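Local coordinates for protein probable ribosomal RNA small subunit methyltransferase (Thermus thermophilus, PDB 3DMH) that methylates the exocyclic N2 of a guanosine in 16S ribosomal RNA, using S-adenosylmethionine as methyl donor, at residues 11-16 / 20-25; 78-83 / 286-291; 147-152 / 169-174. All blocks are in the same frame, centred on the assembly; numbering follows the deposited sequence.

Contact 1. Residues 11-16 / 20-25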
loop_
_atom_site.group_PDB
_atom_site.type_symbol
_atom_site.label_atom_id
_atom_site.label_comp_id
_atom_site.label_asym_id
_atom_site.label_seq_id
_atom_site.Cartn_x
_atom_site.Cartn_y
_atom_site.Cartn_z
ATOM N N LEU A 11 -5.213 -15.635 8.174
ATOM C CA LEU A 11 -6.237 -14.698 8.673
ATOM C C LEU A 11 -6.730 -15.234 10.003
ATOM O O LEU A 11 -7.098 -16.407 10.084
ATOM C CB LEU A 11 -7.412 -14.606 7.691
ATOM C CG LEU A 11 -7.083 -14.383 6.201
ATOM C CD1 LEU A 11 -8.366 -14.203 5.418
ATOM C CD2 LEU A 11 -6.181 -13.211 5.977
ATOM N N THR A 12 -6.712 -14.390 11.034
ATOM C CA THR A 12 -7.045 -14.815 12.398
ATOM C C THR A 12 -8.222 -13.976 12.900
ATOM O O THR A 12 -8.128 -12.755 12.897
ATOM C CB THR A 12 -5.874 -14.609 13.333
ATOM O OG1 THR A 12 -4.786 -15.442 12.921
ATOM C CG2 THR A 12 -6.295 -15.014 14.752
ATOM N N PRO A 13 -9.325 -14.622 13.339
ATOM C CA PRO A 13 -10.458 -13.874 13.874
ATOM C C PRO A 13 -10.261 -13.469 15.319
ATOM O O PRO A 13 -9.929 -14.315 16.163
ATOM C CB PRO A 13 -11.627 -14.857 13.739
ATOM C CG PRO A 13 -10.993 -16.219 13.902
ATOM C CD PRO A 13 -9.574 -16.080 13.323
ATOM N N LEU A 14 -10.456 -12.177 15.587
ATOM C CA LEU A 14 -10.412 -11.729 16.980
ATOM C C LEU A 14 -11.798 -11.318 17.462
ATOM O O LEU A 14 -12.612 -10.822 16.674
ATOM C CB LEU A 14 -9.401 -10.596 17.133
ATOM C CG LEU A 14 -7.951 -11.007 16.837
ATOM C CD1 LEU A 14 -7.075 -9.805 17.019
ATOM C CD2 LEU A 14 -7.480 -12.140 17.751
ATOM N N PRO A 15 -12.073 -11.540 18.754
ATOM C CA PRO A 15 -13.404 -11.247 19.296
ATOM C C PRO A 15 -13.658 -9.765 19.577
ATOM O O PRO A 15 -12.731 -9.039 19.986
ATOM C CB PRO A 15 -13.423 -12.022 20.617
ATOM C CG PRO A 15 -11.979 -12.107 21.021
ATOM C CD PRO A 15 -11.173 -12.135 19.767
ATOM N N HIS A 16 -14.908 -9.350 19.376
ATOM C CA HIS A 16 -15.453 -8.101 19.939
ATOM C C HIS A 16 -16.901 -8.400 20.320
ATOM O O HIS A 16 -17.455 -9.410 19.865
ATOM C CB HIS A 16 -15.399 -6.937 18.942
ATOM C CG HIS A 16 -16.042 -7.231 17.631
ATOM N ND1 HIS A 16 -17.374 -6.988 17.362
ATOM C CD2 HIS A 16 -15.514 -7.729 16.496
ATOM C CE1 HIS A 16 -17.637 -7.354 16.118
ATOM N NE2 HIS A 16 -16.528 -7.813 15.577
ATOM N N ARG A 20 -16.879 -10.984 15.474
ATOM C CA ARG A 20 -15.462 -11.248 15.273
ATOM C C ARG A 20 -14.979 -10.456 14.077
ATOM O O ARG A 20 -15.763 -10.028 13.244
ATOM C CB ARG A 20 -15.220 -12.746 15.072
ATOM C CG ARG A 20 -15.736 -13.271 13.725
ATOM C CD ARG A 20 -15.620 -14.783 13.585
ATOM N NE ARG A 20 -16.064 -15.161 12.223
ATOM C CZ ARG A 20 -15.695 -16.279 11.592
ATOM N NH1 ARG A 20 -14.875 -17.163 12.153
ATOM N NH2 ARG A 20 -16.144 -16.505 10.339
ATOM N N LEU A 21 -13.668 -10.251 14.012
ATOM C CA LEU A 21 -13.082 -9.523 12.914
ATOM C C LEU A 21 -11.755 -10.168 12.581
ATOM O O LEU A 21 -10.943 -10.404 13.478
ATOM C CB LEU A 21 -12.862 -8.070 13.348
ATOM C CG LEU A 21 -12.548 -7.075 12.251
ATOM C CD1 LEU A 21 -13.784 -6.805 11.370
ATOM C CD2 LEU A 21 -12.045 -5.789 12.881
ATOM N N PHE A 22 -11.549 -10.499 11.306
ATOM C CA PHE A 22 -10.272 -11.084 10.896
ATOM C C PHE A 22 -9.199 -10.034 10.719
ATOM O O PHE A 22 -9.436 -8.971 10.131
ATOM C CB PHE A 22 -10.417 -11.852 9.580
ATOM C CG PHE A 22 -11.157 -13.174 9.735
ATOM C CD1 PHE A 22 -10.443 -14.356 9.881
ATOM C CD2 PHE A 22 -12.565 -13.233 9.738
ATOM C CE1 PHE A 22 -11.084 -15.574 9.990
ATOM C CE2 PHE A 22 -13.218 -14.467 9.879
ATOM C CZ PHE A 22 -12.464 -15.636 9.996
ATOM N N ILE A 23 -8.007 -10.386 11.179
ATOM C CA ILE A 23 -6.823 -9.555 10.968
ATOM C C ILE A 23 -5.705 -10.439 10.413
ATOM O O ILE A 23 -5.773 -11.669 10.476
ATOM C CB ILE A 23 -6.382 -8.830 12.272
ATOM C CG1 ILE A 23 -5.825 -9.828 13.283
ATOM C CG2 ILE A 23 -7.565 -7.957 12.835
ATOM C CD1 ILE A 23 -5.174 -9.167 14.492
ATOM N N LYS A 24 -4.648 -9.820 9.905
ATOM C CA LYS A 24 -3.484 -10.602 9.479
ATOM C C LYS A 24 -2.274 -9.679 9.490
ATOM O O LYS A 24 -2.435 -8.444 9.431
ATOM C CB LYS A 24 -3.666 -11.217 8.066
ATOM C CG LYS A 24 -3.578 -10.182 6.940
ATOM C CD LYS A 24 -3.603 -10.806 5.536
ATOM C CE LYS A 24 -2.479 -11.797 5.314
ATOM N NZ LYS A 24 -1.105 -11.165 5.306
ATOM N N PRO A 25 -1.064 -10.272 9.528
ATOM C CA PRO A 25 0.139 -9.456 9.370
ATOM C C PRO A 25 0.068 -8.642 8.071
ATOM O O PRO A 25 -0.429 -9.108 7.050
ATOM C CB PRO A 25 1.261 -10.496 9.324
ATOM C CG PRO A 25 0.720 -11.669 10.155
ATOM C CD PRO A 25 -0.746 -11.703 9.714
#
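Phe-22 turns its CG away from its own carbonyl carbon (chi1 -73°), and this lays the ring face against Pro-13. Pro-13 CB sits over the ring centre in a CH-pi contact, 3.9 Å from the centroid of the Phe-22 ring. The guanidinium of Arg-20, at the end of a chain extended from CG to NE, has Phe-22 CE2 over one face. Leu-11 adds its CB, 3.7 Å from Phe-22 CD1, and its CD2 lies against the aliphatic chain of Lys-24. Lys-24 NZ bonds Tyr-8 O and Pro-25 O. Thr-12, Leu-14, Leu-21 and Ile-23 point to the other face. There the CD1 methyls of Leu-14 and Ile-23 touch. Four backbone hydrogen bonds join the strands. Thr-12 and Ile-23 exchange two, both 2.9 Å from N to O. Leu-14 and Leu-21 exchange the second two. Proline N carries no hydrogen, and Pro-13 and Pro-15 both fall in non-hydrogen-bonded pairs, where none is needed. His-16 NE2 gives a weak bond to Arg-20 O. Ala-84 of helix 76-84 touches Leu-11 and Phe-22. The arrangement is a two-stranded antiparallel beta hairpin near the surface, lying against that helix and bringing Lys-24, just after its second strand, near the SAM site.

Contact 2. Residues 78-83 / 286-291. With SAM (S-adenosylmethionine), chain D.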
loop_
_atom_site.group_PDB
_atom_site.type_symbol
_atom_site.label_atom_id
_atom_site.label_comp_id
_atom_site.label_asym_id
_atom_site.label_seq_id
_atom_site.Cartn_x
_atom_site.Cartn_y
_atom_site.Cartn_z
ATOM N N ALA A 78 -5.706 -6.011 3.337
ATOM C CA ALA A 78 -6.891 -5.577 4.097
ATOM C C ALA A 78 -8.184 -6.148 3.486
ATOM O O ALA A 78 -9.078 -6.614 4.211
ATOM C CB ALA A 78 -6.935 -4.056 4.189
ATOM N N PHE A 79 -8.285 -6.163 2.146
ATOM C CA PHE A 79 -9.464 -6.793 1.503
ATOM C C PHE A 79 -9.606 -8.286 1.808
ATOM O O PHE A 79 -10.711 -8.764 2.055
ATOM C CB PHE A 79 -9.440 -6.452 0.029
ATOM C CG PHE A 79 -9.741 -5.003 -0.222
ATOM C CD1 PHE A 79 -10.939 -4.487 0.228
ATOM N N ARG A 80 -8.489 -9.004 1.938
ATOM C CA ARG A 80 -8.580 -10.422 2.352
ATOM C C ARG A 80 -9.271 -10.513 3.716
ATOM O O ARG A 80 -10.135 -11.384 3.939
ATOM C CB ARG A 80 -7.201 -11.062 2.472
ATOM C CG ARG A 80 -6.461 -11.236 1.170
ATOM C CD ARG A 80 -4.977 -11.550 1.439
ATOM N NE ARG A 80 -4.726 -12.981 1.542
ATOM C CZ ARG A 80 -3.528 -13.561 1.733
ATOM N NH1 ARG A 80 -2.394 -12.840 1.853
ATOM N NH2 ARG A 80 -3.461 -14.903 1.800
ATOM N N CYS A 81 -8.877 -9.609 4.618
ATOM C CA CYS A 81 -9.489 -9.583 5.960
ATOM C C CYS A 81 -10.962 -9.203 5.930
ATOM O O CYS A 81 -11.762 -9.890 6.531
ATOM C CB CYS A 81 -8.741 -8.632 6.869
ATOM S SG CYS A 81 -7.038 -9.170 7.222
ATOM N N LEU A 82 -11.308 -8.103 5.248
ATOM C CA LEU A 82 -12.711 -7.680 5.182
ATOM C C LEU A 82 -13.666 -8.787 4.666
ATOM O O LEU A 82 -14.726 -9.014 5.205
ATOM C CB LEU A 82 -12.812 -6.441 4.280
ATOM C CG LEU A 82 -12.110 -5.229 4.881
ATOM C CD1 LEU A 82 -11.941 -4.126 3.827
ATOM C CD2 LEU A 82 -12.899 -4.661 6.082
ATOM N N THR A 83 -13.344 -9.335 3.517
ATOM C CA THR A 83 -14.004 -10.451 2.897
ATOM C C THR A 83 -14.155 -11.645 3.861
ATOM O O THR A 83 -15.246 -12.198 3.992
ATOM C CB THR A 83 -13.305 -10.842 1.582
ATOM O OG1 THR A 83 -13.310 -9.684 0.739
ATOM C CG2 THR A 83 -14.071 -11.946 0.902
ATOM N N HIS A 286 -1.881 -7.115 -8.318
ATOM C CA HIS A 286 -2.331 -6.602 -7.041
ATOM C C HIS A 286 -2.366 -7.802 -6.101
ATOM O O HIS A 286 -3.204 -8.685 -6.232
ATOM C CB HIS A 286 -3.712 -5.952 -7.212
ATOM C CG HIS A 286 -4.167 -5.192 -6.004
ATOM N ND1 HIS A 286 -5.493 -4.925 -5.728
ATOM C CD2 HIS A 286 -3.449 -4.615 -5.011
ATOM C CE1 HIS A 286 -5.571 -4.226 -4.608
ATOM N NE2 HIS A 286 -4.343 -4.038 -4.147
ATOM N N SER A 287 -1.444 -7.822 -5.143
ATOM C CA SER A 287 -1.150 -9.035 -4.397
ATOM C C SER A 287 -0.562 -8.684 -3.036
ATOM O O SER A 287 0.257 -7.768 -2.930
ATOM C CB SER A 287 -0.080 -9.813 -5.158
ATOM O OG SER A 287 0.163 -11.091 -4.582
ATOM N N ASP A 288 -0.972 -9.443 -2.018
ATOM C CA ASP A 288 -0.342 -9.360 -0.698
ATOM C C ASP A 288 0.845 -10.324 -0.755
ATOM O O ASP A 288 0.657 -11.539 -0.743
ATOM C CB ASP A 288 -1.345 -9.795 0.380
ATOM C CG ASP A 288 -0.759 -9.785 1.788
ATOM O OD1 ASP A 288 0.332 -9.205 1.976
ATOM O OD2 ASP A 288 -1.417 -10.342 2.699
ATOM N N VAL A 289 2.045 -9.771 -0.904
ATOM C CA VAL A 289 3.272 -10.551 -1.144
ATOM C C VAL A 289 2.985 -11.487 -2.341
ATOM O O VAL A 289 2.603 -10.997 -3.416
ATOM C CB VAL A 289 3.842 -11.260 0.139
ATOM C CG1 VAL A 289 5.288 -11.673 -0.091
ATOM C CG2 VAL A 289 3.836 -10.298 1.326
ATOM N N ASP A 290 3.135 -12.797 -2.189
ATOM C CA ASP A 290 2.927 -13.704 -3.318
ATOM C C ASP A 290 1.547 -14.342 -3.366
ATOM O O ASP A 290 1.346 -15.349 -4.051
ATOM C CB ASP A 290 3.991 -14.808 -3.325
ATOM C CG ASP A 290 3.975 -15.652 -2.066
ATOM O OD1 ASP A 290 3.467 -15.199 -1.011
ATOM O OD2 ASP A 290 4.494 -16.789 -2.105
ATOM N N GLU A 291 0.587 -13.748 -2.662
ATOM C CA GLU A 291 -0.767 -14.308 -2.583
ATOM C C GLU A 291 -1.391 -14.569 -3.953
ATOM O O GLU A 291 -2.115 -15.559 -4.141
ATOM C CB GLU A 291 -1.634 -13.355 -1.752
ATOM C CG GLU A 291 -3.112 -13.599 -1.764
ATOM C CD GLU A 291 -3.868 -12.550 -2.520
ATOM O OE1 GLU A 291 -3.317 -11.450 -2.797
ATOM O OE2 GLU A 291 -5.040 -12.841 -2.824
HETATM N N SAM D . 9.961 -1.342 -5.892
HETATM C CA SAM D . 9.538 0.096 -5.777
HETATM C C SAM D . 10.765 0.978 -5.873
HETATM O O SAM D . 11.858 0.404 -5.776
HETATM O OXT SAM D . 10.633 2.206 -6.004
HETATM C CB SAM D . 8.845 0.369 -4.440
HETATM C CG SAM D . 9.678 0.084 -3.188
HETATM S SD SAM D . 8.788 0.564 -1.673
HETATM C CE SAM D . 10.156 0.775 -0.498
HETATM C "C5'" SAM D . 8.046 -0.966 -1.034
HETATM C "C4'" SAM D . 6.790 -1.361 -1.794
HETATM O "O4'" SAM D . 6.285 -2.503 -1.106
HETATM C "C3'" SAM D . 5.685 -0.297 -1.821
HETATM O "O3'" SAM D . 5.270 -0.001 -3.149
HETATM C "C2'" SAM D . 4.571 -0.926 -0.978
HETATM O "O2'" SAM D . 3.256 -0.535 -1.320
HETATM C "C1'" SAM D . 4.879 -2.402 -1.220
HETATM N N9 SAM D . 4.229 -3.254 -0.244
HETATM C C8 SAM D . 3.928 -2.989 1.090
HETATM N N7 SAM D . 3.344 -4.083 1.638
HETATM C C5 SAM D . 3.254 -5.041 0.650
HETATM C C6 SAM D . 2.716 -6.333 0.606
HETATM N N6 SAM D . 2.116 -6.875 1.675
HETATM N N1 SAM D . 2.804 -7.026 -0.579
HETATM C C2 SAM D . 3.386 -6.476 -1.699
HETATM N N3 SAM D . 3.877 -5.175 -1.701
HETATM C C4 SAM D . 3.810 -4.504 -0.530
#
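Arg-80 reaches from helix 76-84 to Asp-288 and Glu-291. The Arg-80 chain bends at chi3 (90°), and this brings NH1 to Asp-288 OD2 at 2.8 Å in a salt bridge. The bond is not straight, with an angle of 134° at the hydrogen, and NH1 comes from above the carboxylate plane. Arg-80 NH1 also bonds His-9 ND1. The flat group of Arg-80 lies against Glu-291, whose CG sits over the guanidinium centre, 3.5 Å from Arg-80 CZ. Glu-291 OE1 turns back to accept a hydrogen bond from the backbone N of Asp-288 through its anti lone pair, in a type II' turn from Asp-288 to Glu-291. Lys-24 is a second cation on Asp-288 OD2. The other oxygen, Asp-288 OD1, accepts a hydrogen bond from SAM N6 at 2.9 Å and also bonds Tyr-8 OH. Val-289 N adds a 2.9 Å bond to SAM N1. Asp-288 is thus a first-shell partner of the adenine, and Arg-80, in the second shell, probably helps to position it. Two cationic groups on OD2 would probably keep Asp-288 ionised, which suits an acceptor for the adenine amino group.

Contact 3. Residues 147-152 / 169-174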
loop_
_atom_site.group_PDB
_atom_site.type_symbol
_atom_site.label_atom_id
_atom_site.label_comp_id
_atom_site.label_asym_id
_atom_site.label_seq_id
_atom_site.Cartn_x
_atom_site.Cartn_y
_atom_site.Cartn_z
ATOM N N ARG A 147 -5.002 20.570 9.919
ATOM C CA ARG A 147 -4.964 21.019 8.525
ATOM C C ARG A 147 -6.041 20.340 7.672
ATOM O O ARG A 147 -6.750 21.011 6.908
ATOM C CB ARG A 147 -3.546 20.858 7.935
ATOM C CG ARG A 147 -3.447 20.736 6.402
ATOM C CD ARG A 147 -1.985 20.804 5.904
ATOM N NE ARG A 147 -1.371 19.519 5.579
ATOM C CZ ARG A 147 -0.628 18.811 6.423
ATOM N NH1 ARG A 147 -0.427 19.249 7.661
ATOM N NH2 ARG A 147 -0.091 17.673 6.037
ATOM N N TYR A 148 -6.182 19.021 7.828
ATOM C CA TYR A 148 -7.132 18.275 7.017
ATOM C C TYR A 148 -8.574 18.544 7.431
ATOM O O TYR A 148 -9.458 18.627 6.574
ATOM C CB TYR A 148 -6.802 16.782 7.044
ATOM C CG TYR A 148 -5.456 16.447 6.422
ATOM C CD1 TYR A 148 -5.095 16.947 5.164
ATOM C CD2 TYR A 148 -4.559 15.595 7.077
ATOM C CE1 TYR A 148 -3.853 16.609 4.576
ATOM C CE2 TYR A 148 -3.323 15.254 6.504
ATOM C CZ TYR A 148 -2.982 15.765 5.251
ATOM O OH TYR A 148 -1.763 15.425 4.675
ATOM N N PHE A 149 -8.795 18.701 8.735
ATOM C CA PHE A 149 -10.113 19.056 9.277
ATOM C C PHE A 149 -10.542 20.447 8.804
ATOM O O PHE A 149 -11.707 20.659 8.467
ATOM C CB PHE A 149 -10.086 18.979 10.807
ATOM C CG PHE A 149 -11.397 19.322 11.477
ATOM C CD1 PHE A 149 -12.623 19.001 10.889
ATOM C CD2 PHE A 149 -11.393 19.944 12.722
ATOM C CE1 PHE A 149 -13.829 19.318 11.519
ATOM C CE2 PHE A 149 -12.594 20.258 13.373
ATOM C CZ PHE A 149 -13.815 19.946 12.768
ATOM N N LYS A 150 -9.600 21.388 8.769
ATOM C CA LYS A 150 -9.869 22.728 8.232
ATOM C C LYS A 150 -10.288 22.657 6.757
ATOM O O LYS A 150 -11.232 23.341 6.339
ATOM C CB LYS A 150 -8.642 23.626 8.410
ATOM C CG LYS A 150 -8.858 25.076 7.986
ATOM C CD LYS A 150 -7.717 25.964 8.445
ATOM C CE LYS A 150 -7.973 27.404 8.046
ATOM N NZ LYS A 150 -7.143 28.356 8.830
ATOM N N GLU A 151 -9.595 21.813 5.987
ATOM C CA GLU A 151 -9.925 21.608 4.578
ATOM C C GLU A 151 -11.291 20.923 4.410
ATOM O O GLU A 151 -12.086 21.317 3.546
ATOM C CB GLU A 151 -8.793 20.853 3.858
ATOM C CG GLU A 151 -9.026 20.538 2.359
ATOM C CD GLU A 151 -9.236 21.774 1.471
ATOM O OE1 GLU A 151 -8.912 22.911 1.884
ATOM O OE2 GLU A 151 -9.741 21.601 0.340
ATOM N N ALA A 152 -11.562 19.909 5.231
ATOM C CA ALA A 152 -12.868 19.247 5.212
ATOM C C ALA A 152 -13.998 20.239 5.486
ATOM O O ALA A 152 -15.017 20.223 4.800
ATOM C CB ALA A 152 -12.911 18.087 6.211
ATOM N N ARG A 169 -8.220 12.406 17.199
ATOM C CA ARG A 169 -9.473 13.155 17.076
ATOM C C ARG A 169 -10.427 12.442 16.138
ATOM O O ARG A 169 -9.989 11.811 15.169
ATOM C CB ARG A 169 -9.214 14.541 16.482
ATOM C CG ARG A 169 -8.367 15.486 17.324
ATOM C CD ARG A 169 -9.121 15.910 18.573
ATOM N NE ARG A 169 -8.354 16.851 19.396
ATOM C CZ ARG A 169 -7.412 16.506 20.274
ATOM N NH1 ARG A 169 -7.096 15.234 20.470
ATOM N NH2 ARG A 169 -6.786 17.452 20.971
ATOM N N VAL A 170 -11.720 12.574 16.427
ATOM C CA VAL A 170 -12.784 12.319 15.450
ATOM C C VAL A 170 -13.646 13.568 15.370
ATOM O O VAL A 170 -14.038 14.122 16.410
ATOM C CB VAL A 170 -13.700 11.151 15.846
ATOM C CG1 VAL A 170 -14.710 10.864 14.718
ATOM C CG2 VAL A 170 -12.892 9.903 16.170
ATOM N N ALA A 171 -13.904 14.010 14.143
ATOM C CA ALA A 171 -14.842 15.084 13.874
ATOM C C ALA A 171 -16.023 14.606 13.048
ATOM O O ALA A 171 -15.925 13.629 12.296
ATOM C CB ALA A 171 -14.148 16.234 13.174
ATOM N N LEU A 172 -17.136 15.322 13.189
ATOM C CA LEU A 172 -18.319 15.081 12.379
ATOM C C LEU A 172 -18.627 16.342 11.577
ATOM O O LEU A 172 -18.622 17.453 12.131
ATOM C CB LEU A 172 -19.499 14.683 13.267
ATOM C CG LEU A 172 -20.800 14.256 12.576
ATOM C CD1 LEU A 172 -20.578 13.100 11.585
ATOM C CD2 LEU A 172 -21.825 13.867 13.633
ATOM N N LEU A 173 -18.871 16.160 10.282
ATOM C CA LEU A 173 -19.160 17.278 9.368
ATOM C C LEU A 173 -20.401 17.041 8.515
ATOM O O LEU A 173 -20.788 15.895 8.278
ATOM C CB LEU A 173 -17.957 17.558 8.450
ATOM C CG LEU A 173 -16.577 17.831 9.064
ATOM C CD1 LEU A 173 -15.717 16.562 9.115
ATOM C CD2 LEU A 173 -15.861 18.890 8.261
ATOM N N GLU A 174 -21.007 18.141 8.050
ATOM C CA GLU A 174 -22.217 18.095 7.226
ATOM C C GLU A 174 -21.955 18.697 5.843
ATOM O O GLU A 174 -21.364 19.773 5.740
ATOM C CB GLU A 174 -23.344 18.877 7.916
ATOM C CG GLU A 174 -24.678 18.764 7.219
ATOM C CD GLU A 174 -25.805 19.495 7.947
ATOM O OE1 GLU A 174 -25.764 19.586 9.194
ATOM O OE2 GLU A 174 -26.738 19.966 7.271
#
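The methyl of Ala-171 lies over one face of the Phe-149 ring, off toward its rim, with CB 3.9 Å from the ring centroid. This is a CH-pi contact, and the closest atoms are Phe-149 CE1 and Ala-171 CB at 3.5 Å. Leu-173 meets the same ring at its edge, where its CD2 is 3.9 Å from Phe-149 CE1. That methyl also reaches Ala-152 CB at 3.7 Å, and so fits between the ring and the next turn of the helix. Phe-149 has its CG anti to the backbone N (chi1 -180°), which carries the ring from the helix toward the strand. Ala-171 and Leu-173, two residues apart, both point to the helix. Farther out, Leu-137 of strand 133-140 touches Ala-152 and Leu-173, and Val-161 of strand 159-165 touches Phe-149. Phe-145 and Arg-153 of helix 145-156 also meet the ring, Arg-153 as a cation-pi partner. The segments run nearly parallel, 12° apart, with axes 10.2 Å apart. Helix 145-156 thus packs on one face of a mixed seven-stranded sheet. The four touching residues are buried and meet only through carbon, so the contact is apolar and rests on close packing.

In the fold
Contacts 1 and 2 meet directly, with their centres about 14 Å apart. Lys-24 NZ of contact 1 makes a salt bridge of 2.8 Å to Asp-288 OD2 of contact 2, and Lys-24 CG packs 3.6 Å from Cys-81 SG. Through Lys-24 and Arg-80, the hairpin and helix 76-84 are tied to Asp-288, which binds the adenine. The Lys-24 side chain itself stays about 6 Å from SAM. Contact 3 stands apart, its centre about 29 Å and 30 Å from the centres of contacts 1 and 2. It packs helix 145-156 on the sheet whose outermost strands are 90-91 and 159-165. A second sheet, of the same 3-2-1-4-5-7-6 strand order, carries the SAM-binding loop, and contact 2 bridges the two halves.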